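Long-range contact in peroxinectin A (Dictyostelium discoideum, PDB 6ERC), which uses hydrogen peroxide to oxidise phenolic donors, as well as iodide and thiocyanate, at a heme held in an animal-type peroxidase fold: residues K37-I43 with N91-I95. Numbering follows the deposited sequence.
Sequences KNGFPNI and NSWPI. With NAG (2-acetamido-2-deoxy-beta-D-glucopyranose), chain C.
The indole of W93 carries F40 and P41 on one face. P41 lies over the six-membered ring: its CD stands 3.3 Å from that ring's centroid, only 4° off the normal, a CH-pi contact, while P41 CG rests 3.5 Å from W93 CZ3. The F40 ring takes the pyrrole half in an offset stack, centroids 4.3 Å apart and planes at 28°, and F40 CB adds a CH-pi contact beside it. A chi1 of 174° swings the W93 indole away from its own backbone N, laying that face against both residues. With an alanine here the indole is gone, F40 would probably be freer to turn, and a gap is likely to open over P41.

Beyond this stack the packing thins. On the outer part of the exposed F40 ring, S92 O lies at the edge, 3.5 Å from CE1; I43 CG1 comes no nearer W93 CH2 than 4.5 Å. Toward exposed N38, N91 ND2 donates to K37 O (3.2 Å), which lies in the N91 amide plane, while ND2 sits above the carbonyl plane.

This surface contact lays the loop before helix 48-56 against edge strand 91-96, which pairs with strand 113-124, while R388 of helix 379-390 touches I43 and W93.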
loop_
_atom_site.group_PDB
_atom_site.type_symbol
_atom_site.label_atom_id
_atom_site.label_comp_id
_atom_site.label_asym_id
_atom_site.label_seq_id
_atom_site.Cartn_x
_atom_site.Cartn_y
_atom_site.Cartn_z
ATOM N N LYS A 37 -4.375 -21.182 -12.723
ATOM C CA LYS A 37 -3.504 -20.095 -13.165
ATOM C C LYS A 37 -3.627 -19.841 -14.665
ATOM O O LYS A 37 -3.911 -18.718 -15.098
ATOM C CB LYS A 37 -2.051 -20.416 -12.802
ATOM C CG LYS A 37 -1.073 -19.289 -13.118
ATOM C CD LYS A 37 0.368 -19.781 -13.169
ATOM C CE LYS A 37 0.672 -20.561 -14.446
ATOM N NZ LYS A 37 0.533 -19.721 -15.672
ATOM N N ASN A 38 -3.397 -20.875 -15.476
ATOM C CA ASN A 38 -3.324 -20.688 -16.921
ATOM C C ASN A 38 -4.662 -20.300 -17.539
ATOM O O ASN A 38 -4.680 -19.792 -18.666
ATOM C CB ASN A 38 -2.797 -21.962 -17.580
ATOM C CG ASN A 38 -1.364 -22.261 -17.196
ATOM O OD1 ASN A 38 -0.554 -21.349 -17.023
ATOM N ND2 ASN A 38 -1.046 -23.544 -17.053
ATOM N N GLY A 39 -5.774 -20.530 -16.845
ATOM C CA GLY A 39 -7.072 -20.110 -17.336
ATOM C C GLY A 39 -7.744 -19.130 -16.399
ATOM O O GLY A 39 -7.068 -18.345 -15.731
ATOM N N PHE A 40 -9.090 -19.154 -16.349
ATOM C CA PHE A 40 -9.814 -18.376 -15.356
ATOM C C PHE A 40 -10.048 -19.221 -14.107
ATOM O O PHE A 40 -10.139 -20.448 -14.191
ATOM C CB PHE A 40 -11.164 -17.915 -15.905
ATOM C CG PHE A 40 -11.082 -17.121 -17.186
ATOM C CD1 PHE A 40 -9.900 -16.519 -17.585
ATOM C CD2 PHE A 40 -12.205 -16.972 -17.985
ATOM C CE1 PHE A 40 -9.843 -15.786 -18.763
ATOM C CE2 PHE A 40 -12.151 -16.244 -19.160
ATOM C CZ PHE A 40 -10.971 -15.651 -19.548
ATOM N N PRO A 41 -10.149 -18.616 -12.925
ATOM C CA PRO A 41 -10.535 -19.396 -11.742
ATOM C C PRO A 41 -11.989 -19.833 -11.826
ATOM O O PRO A 41 -12.846 -19.107 -12.336
ATOM C CB PRO A 41 -10.312 -18.426 -10.577
ATOM C CG PRO A 41 -9.446 -17.348 -11.117
ATOM C CD PRO A 41 -9.767 -17.242 -12.569
ATOM N N ASN A 42 -12.263 -21.030 -11.317
ATOM C CA ASN A 42 -13.623 -21.567 -11.301
ATOM C C ASN A 42 -14.378 -20.914 -10.152
ATOM O O ASN A 42 -14.274 -21.341 -9.002
ATOM C CB ASN A 42 -13.600 -23.085 -11.161
ATOM C CG ASN A 42 -14.991 -23.688 -11.133
ATOM O OD1 ASN A 42 -15.947 -23.101 -11.643
ATOM N ND2 ASN A 42 -15.114 -24.864 -10.530
ATOM N N ILE A 43 -15.137 -19.866 -10.461
ATOM C CA ILE A 43 -15.875 -19.098 -9.464
ATOM C C ILE A 43 -17.357 -19.374 -9.664
ATOM O O ILE A 43 -17.885 -19.191 -10.768
ATOM C CB ILE A 43 -15.580 -17.593 -9.571
ATOM C CG1 ILE A 43 -14.073 -17.327 -9.495
ATOM C CG2 ILE A 43 -16.320 -16.822 -8.479
ATOM C CD1 ILE A 43 -13.419 -17.774 -8.206
ATOM N N ASN A 91 -1.405 -12.132 -18.763
ATOM C CA ASN A 91 -2.274 -13.295 -18.597
ATOM C C ASN A 91 -3.669 -12.750 -18.321
ATOM O O ASN A 91 -4.044 -12.524 -17.168
ATOM C CB ASN A 91 -1.779 -14.187 -17.464
ATOM C CG ASN A 91 -2.541 -15.488 -17.373
ATOM O OD1 ASN A 91 -3.083 -15.970 -18.365
ATOM N ND2 ASN A 91 -2.588 -16.065 -16.179
ATOM N N SER A 92 -4.437 -12.543 -19.384
ATOM C CA SER A 92 -5.661 -11.757 -19.305
ATOM C C SER A 92 -6.815 -12.591 -18.756
ATOM O O SER A 92 -7.163 -13.633 -19.322
ATOM C CB SER A 92 -6.010 -11.204 -20.684
ATOM O OG SER A 92 -7.208 -10.453 -20.639
ATOM N N TRP A 93 -7.404 -12.128 -17.651
ATOM C CA TRP A 93 -8.694 -12.607 -17.155
ATOM C C TRP A 93 -9.592 -11.384 -17.014
ATOM O O TRP A 93 -9.770 -10.854 -15.907
ATOM C CB TRP A 93 -8.559 -13.346 -15.825
ATOM C CG TRP A 93 -9.887 -13.721 -15.213
ATOM C CD1 TRP A 93 -11.052 -13.989 -15.876
ATOM C CD2 TRP A 93 -10.185 -13.852 -13.817
ATOM N NE1 TRP A 93 -12.050 -14.284 -14.982
ATOM C CE2 TRP A 93 -11.545 -14.207 -13.711
ATOM C CE3 TRP A 93 -9.434 -13.707 -12.648
ATOM C CZ2 TRP A 93 -12.169 -14.419 -12.483
ATOM C CZ3 TRP A 93 -10.055 -13.917 -11.430
ATOM C CH2 TRP A 93 -11.407 -14.270 -11.356
ATOM N N PRO A 94 -10.177 -10.906 -18.113
ATOM C CA PRO A 94 -10.919 -9.641 -18.065
ATOM C C PRO A 94 -12.026 -9.653 -17.022
ATOM O O PRO A 94 -12.527 -10.702 -16.607
ATOM C CB PRO A 94 -11.491 -9.511 -19.483
ATOM C CG PRO A 94 -10.591 -10.346 -20.332
ATOM C CD PRO A 94 -10.164 -11.487 -19.466
ATOM N N ILE A 95 -12.399 -8.453 -16.592
ATOM C CA ILE A 95 -13.498 -8.267 -15.652
ATOM C C ILE A 95 -14.779 -8.097 -16.451
ATOM O O ILE A 95 -14.921 -7.136 -17.215
ATOM C CB ILE A 95 -13.256 -7.056 -14.740
ATOM C CG1 ILE A 95 -11.891 -7.187 -14.069
ATOM C CG2 ILE A 95 -14.386 -6.927 -13.721
ATOM C CD1 ILE A 95 -11.607 -6.165 -12.976
HETATM C C1 NAG C . -16.191 -25.620 -10.257
HETATM C C2 NAG C . -15.904 -26.986 -10.876
HETATM C C3 NAG C . -17.093 -27.924 -10.666
HETATM C C4 NAG C . -17.484 -27.978 -9.195
HETATM C C5 NAG C . -17.703 -26.568 -8.653
HETATM C C6 NAG C . -17.976 -26.540 -7.166
HETATM C C7 NAG C . -14.373 -27.049 -12.797
HETATM C C8 NAG C . -14.243 -26.881 -14.282
HETATM N N2 NAG C . -15.597 -26.860 -12.290
HETATM O O3 NAG C . -16.755 -29.230 -11.123
HETATM O O4 NAG C . -18.678 -28.737 -9.037
HETATM O O5 NAG C . -16.526 -25.776 -8.874
HETATM O O6 NAG C . -17.589 -25.299 -6.587
HETATM O O7 NAG C . -13.415 -27.347 -12.088
#